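Local coordinates for protein glycoside Hydrolase (Bacteroides uniformis, PDB 5T99) that probably removes terminal galactose units from agarose-derived oligosaccharides as a family 2 glycoside hydrolase, binding the inhibitor d-galacto-isofagomine in its barrel pocket, at residues V180-H185 against L270-Y275; A199-E204 against F288-I293. All coordinates share one frame; numbering follows the deposited sequence.

Contact 1. Residues V180-H185 against L270-Y275; sequences VYIPEH and LKTEIY
Ile-182 carries most of this contact, its delta methyl resting against two neighbouring side chains of the 270-275 strand. CD1 of Ile-182 lies 3.7 Å from CG2 of Thr-272, and the two side chains cross at about a right angle. The same methyl stands 3.7 Å from CD1 of Ile-274, where the approach is more slanted, and CG1 of Ile-182 also rests beside Ile-274, 3.9 Å from its CG1. The two isoleucines differ in shape. Ile-182 is drawn out beyond CG1 (chi2 159°) and reaches across to the strand, whereas Ile-274 is folded (chi2 -59°), and both its CG1 and CD1 lie against the methyl of Ile-182. On its other branch, Ile-274 presents CG2 to CG1 of Val-180 at 4.1 Å, again crosswise and more loosely.

Along 270-275 the usual strand alternation is at work: Thr-272 and Ile-274 face the contact, while Glu-273 and Tyr-275 turn to the opposite side. CG2 of Thr-272, anti to the backbone N, faces Ile-182, while OG1 is hydrogen-bonded to ND1 of His-221. This is the interior of the immunoglobulin-like beta-sandwich of family 2 hydrolases, where the three-stranded sheet containing 180-194 packs on the four-stranded sheet containing 268-276. Val-207 of strand 198-209 touches both Val-180 and Ile-274 and continues the same apolar layer.

Polar links to 180-185 include those from strand 279-288, where Thr-281 bonds to O of Val-180 and Asp-282 to N of Ile-182, and Tyr-181 bonds through its backbone to Lys-208. With methyl and methylene groups alone meeting across the interface, cohesion between the segments rests on the burial and fit of branched side chains, while the hydrogen bonds of these residues are made to neighbouring strands.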
ATOM      1  N   VAL A 180     -35.016   8.875  -0.661  1.00 21.67           N
ATOM      2  CA  VAL A 180     -34.439   9.351   0.589  1.00 20.67           C
ATOM      3  C   VAL A 180     -33.293   8.414   0.966  1.00 19.67           C
ATOM      4  O   VAL A 180     -33.508   7.233   1.247  1.00 18.57           O
ATOM      5  CB  VAL A 180     -35.482   9.409   1.723  1.00 21.08           C
ATOM      6  CG1 VAL A 180     -34.896  10.087   2.955  1.00 20.89           C
ATOM      7  CG2 VAL A 180     -36.735  10.151   1.263  1.00 21.53           C
ATOM      8  N   TYR A 181     -32.076   8.945   0.982  1.00 19.25           N
ATOM      9  CA  TYR A 181     -30.883   8.107   1.149  1.00 19.26           C
ATOM     10  C   TYR A 181     -29.651   8.890   1.590  1.00 18.68           C
ATOM     11  O   TYR A 181     -29.583  10.126   1.470  1.00 17.97           O
ATOM     12  CB  TYR A 181     -30.539   7.393  -0.172  1.00 19.61           C
ATOM     13  CG  TYR A 181     -30.078   8.362  -1.250  1.00 20.36           C
ATOM     14  CD1 TYR A 181     -28.728   8.499  -1.572  1.00 20.49           C
ATOM     15  CD2 TYR A 181     -30.994   9.176  -1.918  1.00 20.89           C
ATOM     16  CE1 TYR A 181     -28.311   9.399  -2.542  1.00 20.71           C
ATOM     17  CE2 TYR A 181     -30.585  10.090  -2.885  1.00 20.76           C
ATOM     18  CZ  TYR A 181     -29.250  10.197  -3.197  1.00 20.82           C
ATOM     19  OH  TYR A 181     -28.866  11.105  -4.157  1.00 20.65           O
ATOM     20  N   ILE A 182     -28.664   8.123   2.045  1.00 18.25           N
ATOM     21  CA  ILE A 182     -27.342   8.632   2.410  1.00 18.29           C
ATOM     22  C   ILE A 182     -26.455   8.691   1.148  1.00 18.53           C
ATOM     23  O   ILE A 182     -26.163   7.646   0.574  1.00 18.12           O
ATOM     24  CB  ILE A 182     -26.712   7.727   3.499  1.00 17.63           C
ATOM     25  CG1 ILE A 182     -27.549   7.803   4.785  1.00 17.39           C
ATOM     26  CG2 ILE A 182     -25.269   8.114   3.784  1.00 17.26           C
ATOM     27  CD1 ILE A 182     -27.346   6.627   5.713  1.00 17.57           C
ATOM     28  N   PRO A 183     -26.024   9.905   0.719  1.00 19.19           N
ATOM     29  CA  PRO A 183     -25.154  10.058  -0.466  1.00 20.24           C
ATOM     30  C   PRO A 183     -23.730   9.643  -0.168  1.00 21.59           C
ATOM     31  O   PRO A 183     -23.459   9.197   0.955  1.00 21.72           O
ATOM     32  CB  PRO A 183     -25.235  11.549  -0.772  1.00 19.98           C
ATOM     33  CG  PRO A 183     -25.450  12.173   0.566  1.00 19.89           C
ATOM     34  CD  PRO A 183     -26.265  11.203   1.373  1.00 19.36           C
ATOM     35  N   GLU A 184     -22.821   9.763  -1.141  1.00 23.44           N
ATOM     36  CA  GLU A 184     -21.497   9.146  -0.965  1.00 25.64           C
ATOM     37  C   GLU A 184     -20.724   9.814   0.158  1.00 23.94           C
ATOM     38  O   GLU A 184     -20.857  11.010   0.381  1.00 22.82           O
ATOM     39  CB  GLU A 184     -20.662   9.066  -2.256  1.00 27.40           C
ATOM     40  CG  GLU A 184     -20.312  10.383  -2.924  1.00 29.99           C
ATOM     41  CD  GLU A 184     -19.098  10.291  -3.860  1.00 32.53           C
ATOM     42  OE1 GLU A 184     -18.507   9.185  -4.062  1.00 33.91           O
ATOM     43  OE2 GLU A 184     -18.737  11.350  -4.403  1.00 33.77           O
ATOM     44  N   HIS A 185     -19.953   9.005   0.876  1.00 23.34           N
ATOM     45  CA  HIS A 185     -19.211   9.450   2.054  1.00 23.30           C
ATOM     46  C   HIS A 185     -20.101  10.147   3.082  1.00 21.19           C
ATOM     47  O   HIS A 185     -19.670  11.071   3.755  1.00 20.68           O
ATOM     48  CB  HIS A 185     -18.060  10.355   1.620  1.00 24.35           C
ATOM     49  CG  HIS A 185     -17.291   9.811   0.456  1.00 26.27           C
ATOM     50  ND1 HIS A 185     -16.841  10.604  -0.579  1.00 26.45           N
ATOM     51  CD2 HIS A 185     -16.922   8.543   0.151  1.00 26.34           C
ATOM     52  CE1 HIS A 185     -16.198   9.850  -1.453  1.00 27.24           C
ATOM     53  NE2 HIS A 185     -16.243   8.596  -1.039  1.00 26.62           N
ATOM     54  N   LEU A 270     -20.672  -0.220  11.750  1.00 20.13           N
ATOM     55  CA  LEU A 270     -21.845   0.638  11.927  1.00 20.19           C
ATOM     56  C   LEU A 270     -22.836   0.387  10.804  1.00 20.51           C
ATOM     57  O   LEU A 270     -22.505   0.611   9.643  1.00 20.34           O
ATOM     58  CB  LEU A 270     -21.443   2.117  11.902  1.00 20.06           C
ATOM     59  CG  LEU A 270     -22.570   3.154  11.823  1.00 20.31           C
ATOM     60  CD1 LEU A 270     -23.445   3.078  13.074  1.00 20.75           C
ATOM     61  CD2 LEU A 270     -22.012   4.553  11.621  1.00 19.98           C
ATOM     62  N   LYS A 271     -24.047  -0.044  11.151  1.00 20.52           N
ATOM     63  CA  LYS A 271     -25.152  -0.141  10.198  1.00 20.75           C
ATOM     64  C   LYS A 271     -26.076   1.035  10.451  1.00 19.92           C
ATOM     65  O   LYS A 271     -26.616   1.174  11.549  1.00 20.71           O
ATOM     66  CB  LYS A 271     -25.883  -1.461  10.410  1.00 22.48           C
ATOM     67  CG  LYS A 271     -27.124  -1.747   9.549  1.00 24.01           C
ATOM     68  CD  LYS A 271     -27.971  -2.835  10.230  1.00 25.83           C
ATOM     69  CE  LYS A 271     -28.483  -3.890   9.272  1.00 28.59           C
ATOM     70  NZ  LYS A 271     -28.911  -5.128   9.996  1.00 30.58           N
ATOM     71  N   THR A 272     -26.247   1.887   9.450  1.00 19.01           N
ATOM     72  CA  THR A 272     -27.119   3.058   9.556  1.00 19.15           C
ATOM     73  C   THR A 272     -28.334   2.863   8.642  1.00 19.53           C
ATOM     74  O   THR A 272     -28.184   2.682   7.429  1.00 20.31           O
ATOM     75  CB  THR A 272     -26.363   4.366   9.191  1.00 18.69           C
ATOM     76  OG1 THR A 272     -25.291   4.572  10.116  1.00 18.05           O
ATOM     77  CG2 THR A 272     -27.288   5.583   9.229  1.00 18.31           C
ATOM     78  N   GLU A 273     -29.526   2.911   9.235  1.00 19.83           N
ATOM     79  CA  GLU A 273     -30.792   2.706   8.527  1.00 19.79           C
ATOM     80  C   GLU A 273     -31.564   4.015   8.553  1.00 19.62           C
ATOM     81  O   GLU A 273     -31.635   4.671   9.598  1.00 20.00           O
ATOM     82  CB  GLU A 273     -31.593   1.575   9.187  1.00 20.25           C
ATOM     83  CG  GLU A 273     -31.021   0.193   8.869  1.00 21.14           C
ATOM     84  CD  GLU A 273     -31.507  -0.929   9.781  1.00 21.82           C
ATOM     85  OE1 GLU A 273     -31.891  -0.676  10.941  1.00 22.95           O
ATOM     86  OE2 GLU A 273     -31.471  -2.098   9.345  1.00 22.60           O
ATOM     87  N   ILE A 274     -32.093   4.419   7.399  1.00 18.89           N
ATOM     88  CA  ILE A 274     -32.945   5.599   7.296  1.00 18.57           C
ATOM     89  C   ILE A 274     -34.403   5.158   7.187  1.00 19.04           C
ATOM     90  O   ILE A 274     -34.707   4.212   6.446  1.00 18.91           O
ATOM     91  CB  ILE A 274     -32.575   6.437   6.057  1.00 18.38           C
ATOM     92  CG1 ILE A 274     -31.076   6.778   6.069  1.00 18.28           C
ATOM     93  CG2 ILE A 274     -33.433   7.697   5.974  1.00 18.09           C
ATOM     94  CD1 ILE A 274     -30.616   7.554   7.282  1.00 18.11           C
ATOM     95  N   TYR A 275     -35.300   5.841   7.906  1.00 19.03           N
ATOM     96  CA  TYR A 275     -36.737   5.538   7.840  1.00 19.57           C
ATOM     97  C   TYR A 275     -37.554   6.759   7.501  1.00 20.40           C
ATOM     98  O   TYR A 275     -37.277   7.855   7.997  1.00 20.05           O
ATOM     99  CB  TYR A 275     -37.268   4.943   9.144  1.00 19.30           C
ATOM    100  CG  TYR A 275     -36.647   3.626   9.487  1.00 19.63           C
ATOM    101  CD1 TYR A 275     -37.235   2.425   9.091  1.00 19.76           C
ATOM    102  CD2 TYR A 275     -35.454   3.573  10.203  1.00 19.49           C
ATOM    103  CE1 TYR A 275     -36.650   1.215   9.405  1.00 19.94           C
ATOM    104  CE2 TYR A 275     -34.866   2.375  10.516  1.00 19.34           C
ATOM    105  CZ  TYR A 275     -35.453   1.201  10.119  1.00 19.96           C
ATOM    106  OH  TYR A 275     -34.833   0.016  10.445  1.00 20.77           O
TER

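Contact 2. Residues A199-E204 against F288-I293; sequences AVVQIE and FGIRKI. With EDO (1,2-ethanediol), chain J; EDO (1,2-ethanediol), chain K.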
ATOM      1  N   ALA A 199     -15.925   4.585  25.894  1.00 16.76           N
ATOM      2  CA  ALA A 199     -15.695   5.407  24.719  1.00 16.19           C
ATOM      3  C   ALA A 199     -17.020   6.016  24.315  1.00 16.07           C
ATOM      4  O   ALA A 199     -18.084   5.444  24.577  1.00 15.73           O
ATOM      5  CB  ALA A 199     -15.142   4.570  23.582  1.00 16.32           C
ATOM      6  N   VAL A 200     -16.948   7.188  23.688  1.00 15.69           N
ATOM      7  CA  VAL A 200     -18.112   7.846  23.121  1.00 15.25           C
ATOM      8  C   VAL A 200     -17.915   7.849  21.621  1.00 15.21           C
ATOM      9  O   VAL A 200     -16.866   8.278  21.141  1.00 14.87           O
ATOM     10  CB  VAL A 200     -18.256   9.290  23.639  1.00 15.37           C
ATOM     11  CG1 VAL A 200     -19.445   9.992  22.983  1.00 15.56           C
ATOM     12  CG2 VAL A 200     -18.416   9.289  25.146  1.00 15.33           C
ATOM     13  N   VAL A 201     -18.912   7.334  20.898  1.00 15.02           N
ATOM     14  CA  VAL A 201     -18.907   7.282  19.440  1.00 14.68           C
ATOM     15  C   VAL A 201     -19.861   8.354  18.940  1.00 14.80           C
ATOM     16  O   VAL A 201     -21.053   8.290  19.207  1.00 14.99           O
ATOM     17  CB  VAL A 201     -19.380   5.914  18.932  1.00 14.86           C
ATOM     18  CG1 VAL A 201     -19.484   5.911  17.414  1.00 15.17           C
ATOM     19  CG2 VAL A 201     -18.443   4.805  19.413  1.00 14.76           C
ATOM     20  N   GLN A 202     -19.322   9.334  18.226  1.00 14.73           N
ATOM     21  CA  GLN A 202     -20.086  10.445  17.690  1.00 14.55           C
ATOM     22  C   GLN A 202     -20.261  10.190  16.202  1.00 14.50           C
ATOM     23  O   GLN A 202     -19.310   9.805  15.524  1.00 14.50           O
ATOM     24  CB  GLN A 202     -19.332  11.763  17.951  1.00 14.62           C
ATOM     25  CG  GLN A 202     -19.966  13.016  17.350  1.00 14.41           C
ATOM     26  CD  GLN A 202     -19.137  14.268  17.588  1.00 14.50           C
ATOM     27  OE1 GLN A 202     -18.652  14.909  16.648  1.00 14.89           O
ATOM     28  NE2 GLN A 202     -18.981  14.628  18.835  1.00 14.27           N
ATOM     29  N   ILE A 203     -21.476  10.392  15.696  1.00 14.39           N
ATOM     30  CA  ILE A 203     -21.821  10.031  14.310  1.00 14.08           C
ATOM     31  C   ILE A 203     -22.589  11.153  13.630  1.00 14.19           C
ATOM     32  O   ILE A 203     -23.651  11.561  14.110  1.00 14.29           O
ATOM     33  CB  ILE A 203     -22.663   8.742  14.244  1.00 13.94           C
ATOM     34  CG1 ILE A 203     -21.913   7.569  14.905  1.00 14.21           C
ATOM     35  CG2 ILE A 203     -23.014   8.408  12.790  1.00 13.95           C
ATOM     36  CD1 ILE A 203     -22.781   6.357  15.176  1.00 14.52           C
ATOM     37  N   GLU A 204     -22.042  11.640  12.516  1.00 14.79           N
ATOM     38  CA  GLU A 204     -22.716  12.608  11.664  1.00 15.79           C
ATOM     39  C   GLU A 204     -23.321  11.893  10.471  1.00 15.81           C
ATOM     40  O   GLU A 204     -22.600  11.251   9.721  1.00 15.77           O
ATOM     41  CB  GLU A 204     -21.756  13.686  11.160  1.00 15.98           C
ATOM     42  CG  GLU A 204     -22.460  14.831  10.436  1.00 16.05           C
ATOM     43  CD  GLU A 204     -21.496  15.676   9.634  1.00 15.92           C
ATOM     44  OE1 GLU A 204     -21.113  16.747  10.126  1.00 16.05           O
ATOM     45  OE2 GLU A 204     -21.112  15.249   8.531  1.00 15.58           O
ATOM     46  N   PHE A 288     -15.369   1.068  11.415  1.00 16.80           N
ATOM     47  CA  PHE A 288     -14.650   2.021  12.263  1.00 15.97           C
ATOM     48  C   PHE A 288     -13.994   1.344  13.453  1.00 15.56           C
ATOM     49  O   PHE A 288     -14.341   0.216  13.800  1.00 15.86           O
ATOM     50  CB  PHE A 288     -15.575   3.158  12.726  1.00 15.92           C
ATOM     51  CG  PHE A 288     -16.524   2.772  13.837  1.00 15.86           C
ATOM     52  CD1 PHE A 288     -16.164   2.936  15.167  1.00 15.66           C
ATOM     53  CD2 PHE A 288     -17.779   2.246  13.551  1.00 16.00           C
ATOM     54  CE1 PHE A 288     -17.028   2.575  16.192  1.00 15.89           C
ATOM     55  CE2 PHE A 288     -18.650   1.887  14.571  1.00 15.92           C
ATOM     56  CZ  PHE A 288     -18.279   2.060  15.893  1.00 15.86           C
ATOM     57  N   GLY A 289     -13.042   2.055  14.058  1.00 15.04           N
ATOM     58  CA  GLY A 289     -12.357   1.618  15.258  1.00 14.81           C
ATOM     59  C   GLY A 289     -12.404   2.670  16.350  1.00 14.72           C
ATOM     60  O   GLY A 289     -12.741   3.837  16.100  1.00 14.27           O
ATOM     61  N   ILE A 290     -12.053   2.238  17.559  1.00 14.60           N
ATOM     62  CA  ILE A 290     -12.076   3.082  18.740  1.00 15.19           C
ATOM     63  C   ILE A 290     -10.654   3.246  19.281  1.00 15.68           C
ATOM     64  O   ILE A 290     -10.103   2.352  19.938  1.00 15.85           O
ATOM     65  CB  ILE A 290     -13.025   2.511  19.818  1.00 15.15           C
ATOM     66  CG1 ILE A 290     -14.432   2.321  19.228  1.00 15.41           C
ATOM     67  CG2 ILE A 290     -13.060   3.420  21.041  1.00 15.27           C
ATOM     68  CD1 ILE A 290     -15.495   1.850  20.213  1.00 15.37           C
ATOM     69  N   ARG A 291     -10.068   4.399  18.988  1.00 16.47           N
ATOM     70  CA  ARG A 291      -8.747   4.757  19.486  1.00 16.65           C
ATOM     71  C   ARG A 291      -8.652   6.266  19.535  1.00 16.36           C
ATOM     72  O   ARG A 291      -9.317   6.952  18.753  1.00 16.07           O
ATOM     73  CB  ARG A 291      -7.619   4.136  18.622  1.00 17.09           C
ATOM     74  CG  ARG A 291      -7.102   4.941  17.422  1.00 17.23           C
ATOM     75  CD  ARG A 291      -8.104   4.986  16.300  1.00 17.35           C
ATOM     76  NE  ARG A 291      -7.672   5.828  15.175  1.00 17.75           N
ATOM     77  CZ  ARG A 291      -7.907   7.143  15.041  1.00 17.64           C
ATOM     78  NH1 ARG A 291      -7.483   7.767  13.949  1.00 17.22           N
ATOM     79  NH2 ARG A 291      -8.557   7.849  15.975  1.00 17.98           N
ATOM     80  N   LYS A 292      -7.850   6.760  20.473  1.00 16.41           N
ATOM     81  CA  LYS A 292      -7.529   8.180  20.557  1.00 17.41           C
ATOM     82  C   LYS A 292      -6.105   8.415  20.054  1.00 17.67           C
ATOM     83  O   LYS A 292      -5.222   7.544  20.182  1.00 17.40           O
ATOM     84  CB  LYS A 292      -7.705   8.749  21.976  1.00 17.54           C
ATOM     85  CG  LYS A 292      -6.818   8.152  23.062  1.00 17.66           C
ATOM     86  CD  LYS A 292      -7.224   8.670  24.440  1.00 17.90           C
ATOM     87  CE  LYS A 292      -6.455   8.007  25.580  1.00 17.57           C
ATOM     88  NZ  LYS A 292      -7.267   7.857  26.822  1.00 17.46           N
ATOM     89  N   ILE A 293      -5.912   9.581  19.442  1.00 18.08           N
ATOM     90  CA  ILE A 293      -4.593  10.017  19.010  1.00 18.91           C
ATOM     91  C   ILE A 293      -4.347  11.430  19.496  1.00 19.90           C
ATOM     92  O   ILE A 293      -5.265  12.211  19.695  1.00 19.57           O
ATOM     93  CB  ILE A 293      -4.381   9.917  17.480  1.00 18.50           C
ATOM     94  CG1 ILE A 293      -5.462  10.679  16.702  1.00 18.19           C
ATOM     95  CG2 ILE A 293      -4.309   8.454  17.054  1.00 18.53           C
ATOM     96  CD1 ILE A 293      -5.028  11.083  15.314  1.00 18.13           C
TER
HETATM   97  C1  EDO J 908     -12.179   7.452  13.454  1.00 24.28           C
HETATM   98  O1  EDO J 908     -12.779   8.427  12.562  1.00 24.12           O
HETATM   99  C2  EDO J 908     -13.093   6.251  13.725  1.00 23.70           C
HETATM  100  O2  EDO J 908     -12.542   5.009  13.238  1.00 22.22           O
HETATM  101  C1  EDO K 909     -19.239  18.033   8.004  1.00 38.88           C
HETATM  102  O1  EDO K 909     -19.954  18.948   8.847  1.00 36.72           O
HETATM  103  C2  EDO K 909     -17.760  18.380   7.889  1.00 39.10           C
HETATM  104  O2  EDO K 909     -17.324  18.302   6.525  1.00 38.93           O
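The ring of Phe-288 receives Val-201 obliquely: CG2 of the valine comes to 4.2 Å from CE1, the two side chains advancing from opposite directions. Leu-270 and Val-189 also pack on Phe-288. The other flat group of note, the guanidinium of Arg-291, has C1 of a 1,2-ethanediol molecule (chain J) over one face, while NE bonds to the carbonyl O of Pro-407.

Ile-290 makes the tighter apolar contact. With chi1 at -56°, CG1 takes the place beside the backbone N and CG2 is directed at Ala-199, whose CB it meets at 3.5 Å. The other branch of Ile-290 extends so that CD1 lies 4.3 Å from CG2 of Val-201, and that one valine methyl therefore serves both Phe-288 and Ile-290.

Strand 198-209 is the middle strand of the three-stranded sheet of the immunoglobulin-like sandwich, and 288-293 is the connection by which the chain leaves the opposing sheet, after strand 279-288, for the TIM barrel domain. Ala-199 and Val-201 face this connection, whereas Val-200 between them points away from it and packs on Thr-193 and Tyr-251.

The backbone of Gly-289 bonds to the chain J diol, probably acquired from the crystallisation liquor: its N-H reaches O2 at 3.1 Å in a nearly straight bond (165°). A second diol, chain K, donates from O1 to OE1 of Glu-204 at 2.8 Å, well away from the apolar meeting of the two segments.

In the fold
Contacts 1 and 2 occupy the same immunoglobulin-like sandwich, their centres about 18 Å apart, contact 1 using strand 180-194 and contact 2 its neighbour 198-209. Leu-270 joins them: its CB lies 3.9 Å from CE2 of Phe-288, and its CD1 lies 4.0 Å from CD1 of Ile-203, so the hydrophobic interior runs on from one to the other. Neither contact supplies a residue of the d-galacto-isofagomine pocket. Contact 2 stands closer to the barrel, since Arg-291 bonds to Pro-407 just before strand 409-416, whose last residue, Asn-416, lines the pocket together with Glu-417; contact 1 lies farther from the chain's centre, about 29 Å against about 24 Å (centre to centre).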